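Local coordinates for protein quinone reductase (Klebsiella pneumoniae subsp. pneumoniae, PDB 4GI5) that is probably an FAD-dependent NAD(P)H dehydrogenase (quinone), a flavoprotein oxidoreductase that carries bound flavin-adenine dinucleotide, at residues G148-D152 with R153-D157; Y217-D220 with K221-A224; L234-R237 with L238-W242. All blocks are in the same frame, centred on the assembly; numbering follows the deposited sequence.

How the contacts relate
From the N terminus the chain first reaches contact 1, a tight beta hairpin of strands 150-151 and 154-155 in the excursion between helix 129-138 and strand 168-174. Contact 2 follows strand 209-216, an outermost strand of the parallel sheet, where a turn that contacts FAD leads into helix 224-239. Contact 3 spans the C-terminal end of that helix and the residues just after it. All three are local and lie in series; none encloses or crosses another. Contacts 2 and 3 occupy the two ends of one helix, with centres about 21 Å apart, whereas the centres of contacts 1 and 2 are about 46 Å apart, on opposite sides of the chain's centre.

Contact 1 (G148-D152 with R153-D157); sequences GEHSD and RHWGD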
ATOM      1  N   GLY B 148      -4.891  24.285   3.529  1.00 23.51           N
ATOM      2  CA  GLY B 148      -4.632  24.945   4.840  1.00 20.55           C
ATOM      3  C   GLY B 148      -3.324  25.642   4.914  1.00 22.20           C
ATOM      4  O   GLY B 148      -2.339  25.388   4.174  1.00 22.92           O
ATOM      5  N   GLU B 149      -3.168  26.364   5.985  1.00 20.56           N
ATOM      6  CA  GLU B 149      -1.963  27.083   6.234  1.00 18.75           C
ATOM      7  C   GLU B 149      -0.892  26.288   6.915  1.00 17.67           C
ATOM      8  O   GLU B 149      -1.135  25.325   7.638  1.00 19.60           O
ATOM      9  CB  GLU B 149      -2.344  28.353   7.139  1.00 18.79           C
ATOM     10  CG  GLU B 149      -2.605  27.950   8.522  1.00 18.78           C
ATOM     11  CD  GLU B 149      -2.961  29.214   9.437  1.00 19.95           C
ATOM     12  OE1 GLU B 149      -3.792  30.007   9.002  1.00 22.56           O
ATOM     13  OE2 GLU B 149      -2.342  29.310  10.512  1.00 23.47           O
ATOM     14  N   HIS B 150       0.332  26.814   6.790  1.00 16.65           N
ATOM     15  CA  HIS B 150       1.493  26.317   7.476  1.00 18.16           C
ATOM     16  C   HIS B 150       2.045  27.438   8.361  1.00 20.58           C
ATOM     17  O   HIS B 150       2.646  28.390   7.855  1.00 21.39           O
ATOM     18  CB  HIS B 150       2.538  25.733   6.515  1.00 19.44           C
ATOM     19  CG  HIS B 150       2.001  24.558   5.740  1.00 18.78           C
ATOM     20  ND1 HIS B 150       1.121  24.746   4.691  1.00 22.83           N
ATOM     21  CD2 HIS B 150       2.069  23.218   5.927  1.00 21.09           C
ATOM     22  CE1 HIS B 150       0.715  23.564   4.238  1.00 23.26           C
ATOM     23  NE2 HIS B 150       1.251  22.625   4.997  1.00 23.65           N
ATOM     24  N   SER B 151       1.871  27.304   9.647  1.00 19.10           N
ATOM     25  CA  SER B 151       2.171  28.414  10.557  1.00 20.07           C
ATOM     26  C   SER B 151       2.717  27.926  11.825  1.00 19.74           C
ATOM     27  O   SER B 151       3.183  26.794  11.952  1.00 18.53           O
ATOM     28  CB  SER B 151       0.883  29.161  10.767  1.00 18.67           C
ATOM     29  OG  SER B 151      -0.102  28.435  11.417  1.00 17.51           O
ATOM     30  N   ASP B 152       2.791  28.801  12.846  1.00 16.36           N
ATOM     31  CA  ASP B 152       3.366  28.353  14.075  1.00 15.93           C
ATOM     32  C   ASP B 152       2.795  27.098  14.663  1.00 16.62           C
ATOM     33  O   ASP B 152       3.563  26.228  15.094  1.00 17.79           O
ATOM     34  CB  ASP B 152       3.222  29.557  15.100  1.00 16.79           C
ATOM     35  CG  ASP B 152       3.660  29.306  16.478  1.00 20.67           C
ATOM     36  OD1 ASP B 152       4.572  28.482  16.800  1.00 18.06           O
ATOM     37  OD2 ASP B 152       3.051  30.007  17.405  1.00 18.98           O
ATOM     38  N   ARG B 153       1.476  27.015  14.795  1.00 16.75           N
ATOM     39  CA  ARG B 153       0.798  25.915  15.453  1.00 16.58           C
ATOM     40  C   ARG B 153      -0.199  25.237  14.543  1.00 18.11           C
ATOM     41  O   ARG B 153      -1.203  24.656  15.036  1.00 19.79           O
ATOM     42  CB  ARG B 153       0.197  26.345  16.852  1.00 19.08           C
ATOM     43  CG  ARG B 153       1.374  26.605  17.778  1.00 23.68           C
ATOM     44  CD  ARG B 153       1.015  26.819  19.266  1.00 25.79           C
ATOM     45  NE  ARG B 153      -0.160  27.637  19.430  1.00 28.56           N
ATOM     46  CZ  ARG B 153      -0.688  27.898  20.649  1.00 27.47           C
ATOM     47  NH1 ARG B 153      -0.025  27.492  21.695  1.00 26.06           N
ATOM     48  NH2 ARG B 153      -1.769  28.644  20.775  1.00 27.32           N
ATOM     49  N   HIS B 154       0.029  25.302  13.213  1.00 16.58           N
ATOM     50  CA  HIS B 154      -0.870  24.592  12.346  1.00 15.86           C
ATOM     51  C   HIS B 154      -0.072  24.156  11.116  1.00 17.92           C
ATOM     52  O   HIS B 154       0.683  24.966  10.594  1.00 18.49           O
ATOM     53  CB  HIS B 154      -2.005  25.525  11.884  1.00 18.21           C
ATOM     54  CG  HIS B 154      -3.175  24.855  11.249  1.00 17.55           C
ATOM     55  ND1 HIS B 154      -4.278  24.476  11.976  1.00 19.28           N
ATOM     56  CD2 HIS B 154      -3.488  24.618   9.963  1.00 17.13           C
ATOM     57  CE1 HIS B 154      -5.168  23.922  11.178  1.00 20.17           C
ATOM     58  NE2 HIS B 154      -4.711  24.017   9.947  1.00 19.31           N
ATOM     59  N   TRP B 155      -0.207  22.921  10.699  1.00 18.09           N
ATOM     60  CA  TRP B 155       0.682  22.493   9.569  1.00 15.66           C
ATOM     61  C   TRP B 155      -0.137  21.739   8.480  1.00 17.35           C
ATOM     62  O   TRP B 155      -0.029  20.476   8.314  1.00 17.65           O
ATOM     63  CB  TRP B 155       1.839  21.683  10.079  1.00 17.45           C
ATOM     64  CG  TRP B 155       3.057  21.722   9.209  1.00 21.31           C
ATOM     65  CD1 TRP B 155       3.473  20.742   8.284  1.00 22.63           C
ATOM     66  CD2 TRP B 155       3.948  22.800   9.083  1.00 20.60           C
ATOM     67  NE1 TRP B 155       4.597  21.180   7.659  1.00 21.88           N
ATOM     68  CE2 TRP B 155       4.900  22.444   8.094  1.00 22.04           C
ATOM     69  CE3 TRP B 155       4.020  24.095   9.644  1.00 22.38           C
ATOM     70  CZ2 TRP B 155       5.913  23.327   7.684  1.00 23.11           C
ATOM     71  CZ3 TRP B 155       5.077  24.942   9.270  1.00 26.32           C
ATOM     72  CH2 TRP B 155       6.023  24.517   8.289  1.00 26.48           C
ATOM     73  N   GLY B 156      -0.952  22.472   7.767  1.00 14.43           N
ATOM     74  CA  GLY B 156      -1.955  21.921   6.880  1.00 16.27           C
ATOM     75  C   GLY B 156      -3.188  21.467   7.616  1.00 15.70           C
ATOM     76  O   GLY B 156      -3.140  21.062   8.751  1.00 17.66           O
ATOM     77  N   ASP B 157      -4.311  21.449   6.877  1.00 16.43           N
ATOM     78  CA  ASP B 157      -5.556  20.953   7.408  1.00 16.51           C
ATOM     79  C   ASP B 157      -5.613  19.429   7.199  1.00 16.78           C
ATOM     80  O   ASP B 157      -6.026  19.026   6.111  1.00 19.40           O
ATOM     81  CB  ASP B 157      -6.756  21.547   6.707  1.00 16.71           C
ATOM     82  CG  ASP B 157      -6.931  23.081   6.922  1.00 20.64           C
ATOM     83  OD1 ASP B 157      -6.125  23.685   7.635  1.00 21.12           O
ATOM     84  OD2 ASP B 157      -7.837  23.622   6.258  1.00 20.65           O
TER
HETATM   85  O   HOH W   1      -5.677  26.400   7.507  1.00 20.64           O
HETATM   86  O   HOH W   2       0.715  19.709   5.596  1.00 26.99           O
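His150 presents the edge of its imidazole to the face of the Trp155 indole, a T-shaped pair whose planes stand 89° apart, with His150 CD2 3.6 Å from Trp155 CE2. The contact continues along the histidine: His150 CB lies over the six-membered ring, 3.9 Å from its centroid, as a CH-pi contact. Trp155 CG is turned away from its own backbone N (chi1 -154°), which brings the indole across to His150, while its edge at CE3 meets Ser151 O. The backbone N of Gly156 lies over one face of the imidazole.

This pair belongs to a beta hairpin that reverses through Asp152 and Arg153. His150 and Trp155 form its non-hydrogen-bonded antiparallel pair, flanked by straight bonds from Ser151 N to His154 O (2.8 Å) and from Gly156 N to Glu149 O (2.9 Å). The other face of the ribbon is polar. Here Ser151 OG donates to Glu149 OE2 on its anti side, Glu149 CG packs against His154 CD2, and His154 NE2 donates to Asp157 OD1 at 2.7 Å, in the plane of its ring. Water bridges Glu149 N to Asp157 OD1, and another joins His150 NE2 to Trp155 O.

Further out, Gln252 and Asn253 bond to the backbone of Trp155 and Gly156, attaching the hairpin to a later loop. The His154-Asp157 bond, lying in the plane of the imidazole, helps hold the rotation of that ring and implies a hydrogen on NE2; the same carboxylate oxygen also accepts from a water.

Contact 2 (Y217-D220 with K221-A224); sequences YRTD and KTDA. With FAD (flavin-adenine dinucleotide), chain H.
The hydroxyl of Thr222 folds back toward Thr219, and Thr219 O is gripped twice by that one residue: OG1 donates to it at 2.7 Å and the backbone N at 3.2 Å. Both donors come from the same face of the carbonyl plane, because Thr222 OG1 stands beside its own N (chi1 -61°). The backbone bond closes a type I beta turn with Asp220 and Lys221 at its corners.

Two side chains of the turn, Thr219 and Asp220, meet FAD through polar atoms. Thr219 OG1 shares a hydrogen bond with the ribityl O4' of FAD (3.1 Å), and Asp220 OD1 accepts a short one from O3' of FAD (2.5 Å). At the other end of the cofactor Thr222 CB packs against the ribose oxygen O4B of FAD, 3.4 Å away. Thr219 and Asp220 thus hold the ribityl chain while Thr222 packs at the adenosine ribose, all three belonging to the observed pocket. Asp220 also packs on Thr87 of the second subunit.

In the flavodoxin-like fold this is the loop between strand 209-216 and helix 224-239. Asp223, at the N-cap, bonds through OD1 to Gln226 N; Thr222 OG1 reaches Gln230 of the same helix, and both threonines lie on Leu37 of helix 37-51.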
ATOM      1  N   TYR B 217     -10.631 -13.463   8.112  1.00 14.36           N
ATOM      2  CA  TYR B 217      -9.431 -14.251   7.920  1.00 14.29           C
ATOM      3  C   TYR B 217      -9.719 -15.614   7.335  1.00 17.35           C
ATOM      4  O   TYR B 217     -10.901 -16.083   7.357  1.00 17.26           O
ATOM      5  CB  TYR B 217      -8.750 -14.424   9.246  1.00 14.91           C
ATOM      6  CG  TYR B 217      -8.349 -13.122   9.810  1.00 14.44           C
ATOM      7  CD1 TYR B 217      -7.149 -12.458   9.415  1.00 14.16           C
ATOM      8  CD2 TYR B 217      -9.133 -12.500  10.801  1.00 15.50           C
ATOM      9  CE1 TYR B 217      -6.844 -11.278   9.997  1.00 13.28           C
ATOM     10  CE2 TYR B 217      -8.745 -11.293  11.356  1.00 18.77           C
ATOM     11  CZ  TYR B 217      -7.563 -10.689  10.868  1.00 16.38           C
ATOM     12  OH  TYR B 217      -7.210  -9.449  11.444  1.00 19.37           O
ATOM     13  N   ARG B 218      -8.709 -16.282   6.818  1.00 15.12           N
ATOM     14  CA  ARG B 218      -8.829 -17.602   6.223  1.00 18.13           C
ATOM     15  C   ARG B 218      -9.884 -17.667   5.172  1.00 19.81           C
ATOM     16  O   ARG B 218     -10.640 -18.612   5.077  1.00 23.28           O
ATOM     17  CB  ARG B 218      -9.116 -18.695   7.286  1.00 25.18           C
ATOM     18  CG  ARG B 218      -8.104 -18.775   8.313  1.00 30.93           C
ATOM     19  CD  ARG B 218      -8.213 -20.123   9.171  1.00 35.67           C
ATOM     20  NE  ARG B 218      -7.914 -21.334   8.395  1.00 40.96           N
ATOM     21  CZ  ARG B 218      -7.545 -22.504   8.980  1.00 51.84           C
ATOM     22  NH1 ARG B 218      -7.461 -22.611  10.319  1.00 44.89           N
ATOM     23  NH2 ARG B 218      -7.237 -23.560   8.243  1.00 53.43           N
ATOM     24  N   THR B 219      -9.946 -16.660   4.337  1.00 16.95           N
ATOM     25  CA  THR B 219     -11.066 -16.520   3.444  1.00 16.99           C
ATOM     26  C   THR B 219     -11.029 -17.411   2.229  1.00 16.85           C
ATOM     27  O   THR B 219     -12.107 -17.583   1.628  1.00 18.39           O
ATOM     28  CB  THR B 219     -11.294 -15.104   2.979  1.00 15.87           C
ATOM     29  OG1 THR B 219     -10.147 -14.620   2.339  1.00 18.52           O
ATOM     30  CG2 THR B 219     -11.658 -14.287   4.237  1.00 18.42           C
ATOM     31  N   ASP B 220      -9.873 -17.937   1.837  1.00 18.79           N
ATOM     32  CA  ASP B 220      -9.793 -18.751   0.658  1.00 19.74           C
ATOM     33  C   ASP B 220     -10.565 -20.088   0.807  1.00 21.65           C
ATOM     34  O   ASP B 220     -10.898 -20.643  -0.212  1.00 21.85           O
ATOM     35  CB  ASP B 220      -8.330 -19.026   0.234  1.00 21.83           C
ATOM     36  CG  ASP B 220      -7.547 -17.687  -0.129  1.00 29.60           C
ATOM     37  OD1 ASP B 220      -8.024 -16.999  -0.994  1.00 23.18           O
ATOM     38  OD2 ASP B 220      -6.406 -17.449   0.391  1.00 31.63           O
ATOM     39  N   LYS B 221     -10.808 -20.537   2.022  1.00 19.80           N
ATOM     40  CA  LYS B 221     -11.520 -21.780   2.219  1.00 26.95           C
ATOM     41  C   LYS B 221     -12.938 -21.558   2.656  1.00 25.29           C
ATOM     42  O   LYS B 221     -13.572 -22.473   3.194  1.00 25.57           O
ATOM     43  CB  LYS B 221     -10.795 -22.520   3.347  1.00 35.45           C
ATOM     44  CG  LYS B 221      -9.328 -22.852   3.042  1.00 47.94           C
ATOM     45  CD  LYS B 221      -9.206 -23.624   1.724  1.00 58.68           C
ATOM     46  CE  LYS B 221      -7.792 -23.555   1.149  1.00 73.25           C
ATOM     47  NZ  LYS B 221      -7.116 -24.757   1.676  1.00 74.49           N
ATOM     48  N   THR B 222     -13.441 -20.354   2.572  1.00 20.51           N
ATOM     49  CA  THR B 222     -14.779 -20.035   3.026  1.00 18.67           C
ATOM     50  C   THR B 222     -15.796 -21.070   2.428  1.00 19.76           C
ATOM     51  O   THR B 222     -15.862 -21.263   1.222  1.00 19.24           O
ATOM     52  CB  THR B 222     -15.213 -18.635   2.613  1.00 19.00           C
ATOM     53  OG1 THR B 222     -14.308 -17.663   3.207  1.00 17.39           O
ATOM     54  CG2 THR B 222     -16.579 -18.281   3.138  1.00 19.09           C
ATOM     55  N   ASP B 223     -16.565 -21.614   3.342  1.00 24.41           N
ATOM     56  CA  ASP B 223     -17.716 -22.503   3.028  1.00 26.83           C
ATOM     57  C   ASP B 223     -19.025 -21.879   3.474  1.00 26.51           C
ATOM     58  O   ASP B 223     -19.125 -20.693   3.913  1.00 21.23           O
ATOM     59  CB  ASP B 223     -17.468 -23.904   3.674  1.00 26.58           C
ATOM     60  CG  ASP B 223     -17.416 -23.893   5.158  1.00 31.28           C
ATOM     61  OD1 ASP B 223     -17.670 -22.878   5.827  1.00 25.70           O
ATOM     62  OD2 ASP B 223     -17.162 -24.979   5.734  1.00 35.34           O
ATOM     63  N   ALA B 224     -20.153 -22.654   3.382  1.00 23.53           N
ATOM     64  CA  ALA B 224     -21.425 -21.942   3.705  1.00 22.57           C
ATOM     65  C   ALA B 224     -21.478 -21.468   5.121  1.00 19.79           C
ATOM     66  O   ALA B 224     -22.081 -20.434   5.436  1.00 20.85           O
ATOM     67  CB  ALA B 224     -22.681 -22.871   3.415  1.00 25.51           C
TER
HETATM   68  PA  FAD H 301     -12.737 -15.946  -3.876  1.00 16.39           P
HETATM   69  O1A FAD H 301     -13.694 -15.386  -4.847  1.00 17.84           O
HETATM   70  O2A FAD H 301     -11.505 -16.641  -4.218  1.00 16.72           O
HETATM   71  O5B FAD H 301     -13.522 -16.990  -2.888  1.00 15.27           O
HETATM   72  C5B FAD H 301     -13.002 -17.538  -1.660  1.00 15.90           C
HETATM   73  C4B FAD H 301     -13.887 -18.661  -1.227  1.00 15.78           C
HETATM   74  O4B FAD H 301     -15.099 -18.109  -0.764  1.00 17.51           O
HETATM   75  C3B FAD H 301     -14.137 -19.682  -2.310  1.00 21.19           C
HETATM   76  O3B FAD H 301     -13.915 -20.941  -1.693  1.00 22.56           O
HETATM   77  C2B FAD H 301     -15.597 -19.435  -2.555  1.00 21.19           C
HETATM   78  O2B FAD H 301     -16.293 -20.579  -3.114  1.00 23.06           O
HETATM   79  C1B FAD H 301     -16.196 -18.982  -1.266  1.00 19.70           C
HETATM   80  N9A FAD H 301     -17.454 -18.223  -1.505  1.00 20.39           N
HETATM   81  C8A FAD H 301     -17.806 -17.260  -2.515  1.00 18.31           C
HETATM   82  N7A FAD H 301     -19.045 -16.842  -2.398  1.00 26.92           N
HETATM   83  C5A FAD H 301     -19.492 -17.649  -1.393  1.00 20.92           C
HETATM   84  C6A FAD H 301     -20.793 -17.887  -0.766  1.00 28.41           C
HETATM   85  N6A FAD H 301     -21.708 -17.086  -1.202  1.00 22.41           N
HETATM   86  N1A FAD H 301     -20.953 -18.786   0.266  1.00 28.60           N
HETATM   87  C2A FAD H 301     -19.909 -19.489   0.693  1.00 28.44           C
HETATM   88  N3A FAD H 301     -18.661 -19.341   0.105  1.00 22.23           N
HETATM   89  C4A FAD H 301     -18.523 -18.465  -0.825  1.00 22.29           C
HETATM   90  N1  FAD H 301      -3.851 -12.876   1.912  1.00 13.50           N
HETATM   91  C2  FAD H 301      -3.279 -12.338   3.010  1.00 14.89           C
HETATM   92  O2  FAD H 301      -3.635 -12.698   4.212  1.00 14.76           O
HETATM   93  N3  FAD H 301      -2.285 -11.385   2.908  1.00 12.62           N
HETATM   94  C4  FAD H 301      -1.754 -11.036   1.721  1.00 12.93           C
HETATM   95  O4  FAD H 301      -0.924 -10.121   1.629  1.00 13.54           O
HETATM   96  C4X FAD H 301      -2.331 -11.626   0.543  1.00 13.08           C
HETATM   97  N5  FAD H 301      -1.881 -11.254  -0.692  1.00 14.11           N
HETATM   98  C5X FAD H 301      -2.533 -11.748  -1.854  1.00 13.75           C
HETATM   99  C6  FAD H 301      -2.171 -11.327  -3.043  1.00 13.19           C
HETATM  100  C7  FAD H 301      -2.863 -11.702  -4.192  1.00 15.20           C
HETATM  101  C7M FAD H 301      -2.448 -11.203  -5.527  1.00 17.91           C
HETATM  102  C8  FAD H 301      -3.920 -12.637  -4.083  1.00 12.97           C
HETATM  103  C8M FAD H 301      -4.625 -13.108  -5.327  1.00 15.35           C
HETATM  104  C9  FAD H 301      -4.299 -13.108  -2.865  1.00 13.42           C
HETATM  105  C9A FAD H 301      -3.625 -12.649  -1.697  1.00 12.52           C
HETATM  106  N10 FAD H 301      -4.060 -12.985  -0.434  1.00 12.94           N
HETATM  107  C10 FAD H 301      -3.450 -12.486   0.709  1.00 11.98           C
HETATM  108  C1' FAD H 301      -5.230 -13.850  -0.220  1.00 13.10           C
HETATM  109  C2' FAD H 301      -6.446 -12.947  -0.432  1.00 12.75           C
HETATM  110  O2' FAD H 301      -6.660 -11.931   0.552  1.00 13.05           O
HETATM  111  C3' FAD H 301      -7.754 -13.799  -0.520  1.00 14.10           C
HETATM  112  O3' FAD H 301      -7.551 -14.600  -1.713  1.00 14.79           O
HETATM  113  C4' FAD H 301      -9.031 -12.973  -0.720  1.00 13.68           C
HETATM  114  O4' FAD H 301      -9.328 -12.310   0.466  1.00 15.06           O
HETATM  115  C5' FAD H 301     -10.233 -13.915  -0.994  1.00 13.79           C
HETATM  116  O5' FAD H 301     -11.330 -13.131  -1.336  1.00 14.16           O
HETATM  117  P   FAD H 301     -11.933 -13.315  -2.854  1.00 15.10           P
HETATM  118  O1P FAD H 301     -13.124 -12.442  -2.943  1.00 14.42           O
HETATM  119  O2P FAD H 301     -10.930 -13.165  -3.907  1.00 14.25           O
HETATM  120  O3P FAD H 301     -12.373 -14.862  -2.700  1.00 15.18           O

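Contact 3 (L234-R237 with L238-W242); sequences LAER and LDTLW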
ATOM      1  N   LEU B 234     -20.853  -8.695   9.231  1.00 16.98           N
ATOM      2  CA  LEU B 234     -21.041  -7.599   8.358  1.00 18.01           C
ATOM      3  C   LEU B 234     -22.349  -6.826   8.696  1.00 20.88           C
ATOM      4  O   LEU B 234     -22.385  -5.636   8.807  1.00 18.28           O
ATOM      5  CB  LEU B 234     -20.951  -8.087   6.927  1.00 19.35           C
ATOM      6  CG  LEU B 234     -21.254  -7.092   5.831  1.00 19.38           C
ATOM      7  CD1 LEU B 234     -20.369  -5.887   5.882  1.00 21.17           C
ATOM      8  CD2 LEU B 234     -21.049  -7.738   4.449  1.00 21.41           C
ATOM      9  N   ALA B 235     -23.422  -7.561   8.872  1.00 20.82           N
ATOM     10  CA  ALA B 235     -24.677  -6.890   9.107  1.00 20.30           C
ATOM     11  C   ALA B 235     -24.589  -6.112  10.417  1.00 20.21           C
ATOM     12  O   ALA B 235     -25.126  -4.983  10.497  1.00 22.59           O
ATOM     13  CB  ALA B 235     -25.832  -7.990   9.111  1.00 23.41           C
ATOM     14  N   GLU B 236     -23.941  -6.670  11.402  1.00 20.32           N
ATOM     15  CA  GLU B 236     -23.790  -6.031  12.735  1.00 24.16           C
ATOM     16  C   GLU B 236     -22.997  -4.753  12.602  1.00 23.99           C
ATOM     17  O   GLU B 236     -23.362  -3.741  13.153  1.00 22.30           O
ATOM     18  CB  GLU B 236     -23.188  -7.000  13.787  1.00 27.46           C
ATOM     19  CG  GLU B 236     -22.475  -6.450  15.035  1.00 42.39           C
ATOM     20  CD  GLU B 236     -23.217  -5.504  15.883  1.00 54.58           C
ATOM     21  OE1 GLU B 236     -24.464  -5.603  15.903  1.00 82.83           O
ATOM     22  OE2 GLU B 236     -22.545  -4.676  16.582  1.00 53.39           O
ATOM     23  N   ARG B 237     -21.910  -4.754  11.784  1.00 22.91           N
ATOM     24  CA  ARG B 237     -21.232  -3.495  11.540  1.00 19.88           C
ATOM     25  C   ARG B 237     -22.026  -2.453  10.801  1.00 19.54           C
ATOM     26  O   ARG B 237     -21.998  -1.248  11.105  1.00 21.81           O
ATOM     27  CB  ARG B 237     -19.832  -3.751  10.794  1.00 16.95           C
ATOM     28  CG  ARG B 237     -18.841  -4.595  11.570  1.00 16.83           C
ATOM     29  CD  ARG B 237     -18.406  -4.096  12.973  1.00 20.04           C
ATOM     30  NE  ARG B 237     -18.108  -2.714  12.858  1.00 21.03           N
ATOM     31  CZ  ARG B 237     -16.863  -2.231  12.598  1.00 20.17           C
ATOM     32  NH1 ARG B 237     -15.897  -3.056  12.439  1.00 19.25           N
ATOM     33  NH2 ARG B 237     -16.688  -0.970  12.426  1.00 19.77           N
ATOM     34  N   LEU B 238     -22.764  -2.883   9.791  1.00 18.78           N
ATOM     35  CA  LEU B 238     -23.551  -1.965   9.032  1.00 19.93           C
ATOM     36  C   LEU B 238     -24.731  -1.364   9.868  1.00 21.92           C
ATOM     37  O   LEU B 238     -25.148  -0.249   9.625  1.00 23.22           O
ATOM     38  CB  LEU B 238     -24.085  -2.720   7.801  1.00 21.58           C
ATOM     39  CG  LEU B 238     -23.024  -3.110   6.750  1.00 21.93           C
ATOM     40  CD1 LEU B 238     -23.668  -3.931   5.671  1.00 21.45           C
ATOM     41  CD2 LEU B 238     -22.267  -1.907   6.165  1.00 21.63           C
ATOM     42  N   ASP B 239     -25.217  -2.126  10.795  1.00 24.32           N
ATOM     43  CA  ASP B 239     -26.325  -1.691  11.731  1.00 27.10           C
ATOM     44  C   ASP B 239     -25.804  -0.655  12.718  1.00 30.49           C
ATOM     45  O   ASP B 239     -26.602   0.061  13.308  1.00 31.86           O
ATOM     46  CB  ASP B 239     -26.844  -2.934  12.510  1.00 25.38           C
ATOM     47  CG  ASP B 239     -27.684  -3.868  11.655  1.00 26.63           C
ATOM     48  OD1 ASP B 239     -28.074  -3.435  10.594  1.00 28.26           O
ATOM     49  OD2 ASP B 239     -27.934  -5.024  12.059  1.00 33.20           O
ATOM     50  N   THR B 240     -24.477  -0.543  12.935  1.00 25.26           N
ATOM     51  CA  THR B 240     -23.957   0.305  14.000  1.00 23.95           C
ATOM     52  C   THR B 240     -22.993   1.384  13.462  1.00 25.82           C
ATOM     53  O   THR B 240     -22.253   1.962  14.233  1.00 27.24           O
ATOM     54  CB  THR B 240     -23.235  -0.572  15.060  1.00 28.15           C
ATOM     55  OG1 THR B 240     -22.242  -1.427  14.446  1.00 25.71           O
ATOM     56  CG2 THR B 240     -24.193  -1.504  15.837  1.00 28.82           C
ATOM     57  N   LEU B 241     -23.011   1.657  12.159  1.00 25.09           N
ATOM     58  CA  LEU B 241     -22.077   2.574  11.553  1.00 26.46           C
ATOM     59  C   LEU B 241     -21.987   3.930  12.236  1.00 34.09           C
ATOM     60  O   LEU B 241     -20.898   4.580  12.263  1.00 28.37           O
ATOM     61  CB  LEU B 241     -22.389   2.814  10.115  1.00 27.36           C
ATOM     62  CG  LEU B 241     -22.071   1.694   9.206  1.00 24.18           C
ATOM     63  CD1 LEU B 241     -22.628   1.958   7.822  1.00 25.13           C
ATOM     64  CD2 LEU B 241     -20.557   1.541   9.110  1.00 27.37           C
ATOM     65  N   TRP B 242     -23.135   4.383  12.733  1.00 29.98           N
ATOM     66  CA  TRP B 242     -23.221   5.709  13.363  1.00 32.40           C
ATOM     67  C   TRP B 242     -23.234   5.617  14.886  1.00 30.95           C
ATOM     68  O   TRP B 242     -23.334   6.617  15.486  1.00 34.85           O
ATOM     69  CB  TRP B 242     -24.407   6.503  12.834  1.00 37.54           C
ATOM     70  CG  TRP B 242     -24.179   6.732  11.434  1.00 41.16           C
ATOM     71  CD1 TRP B 242     -23.387   7.712  10.878  1.00 43.81           C
ATOM     72  CD2 TRP B 242     -24.636   5.899  10.341  1.00 48.32           C
ATOM     73  NE1 TRP B 242     -23.361   7.552   9.503  1.00 46.66           N
ATOM     74  CE2 TRP B 242     -24.135   6.467   9.143  1.00 43.92           C
ATOM     75  CE3 TRP B 242     -25.450   4.756  10.245  1.00 50.78           C
ATOM     76  CZ2 TRP B 242     -24.445   5.938   7.865  1.00 33.63           C
ATOM     77  CZ3 TRP B 242     -25.711   4.242   8.927  1.00 49.19           C
ATOM     78  CH2 TRP B 242     -25.109   4.830   7.789  1.00 29.63           C
TER
HETATM   79  O   HOH W   3     -20.175  -2.910  15.584  1.00 35.54           O
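The carboxylate of Glu236 meets the methyl of Thr240, OE2 lying 3.7 Å from Thr240 CG2. The other flat group, the indole of Trp242, has Leu241 CB over one face, 3.6 Å above the plane and displaced toward the rim, and its ring also meets that of His54 with the planes at about 50°. Glu236 lies in the last turn of helix 224-239, which packs on the parallel sheet of the flavodoxin-like fold; Trp242 lies just beyond it.

The segment is a worked case of backbone and side-chain bonding near the end of an alpha-helix. Regular bonds run from Leu238 N to Leu234 O and from Asp239 N to Ala235 O. Thr240 N donates to Arg237 O, three residues back and 3.2 Å away, approaching from well above the carbonyl plane.

On the side toward the sheet, Leu234 CD1 touches Leu238 CD1 at 3.8 Å, the two side chains crossing at a slant. Leu234 also lies on Ile172 and Leu214, while Leu238 packs on Ala45 of helix 37-51 and on Ile117. Arg237 is folded at both chi2 and chi3, over Met170 and Leu211, and its NH2 gives a hydrogen bond to Pro212 O, so a charged residue is tied to the neighbouring strand.

At the polar surface the threonine hydroxyl has two partners. Thr240 OG1, set between its own N and carbonyl carbon (chi1 53°), donates to Glu236 O at 2.9 Å; it also accepts from a water, 2.8 Å away, that donates to Glu236 OE2 at 3.1 Å.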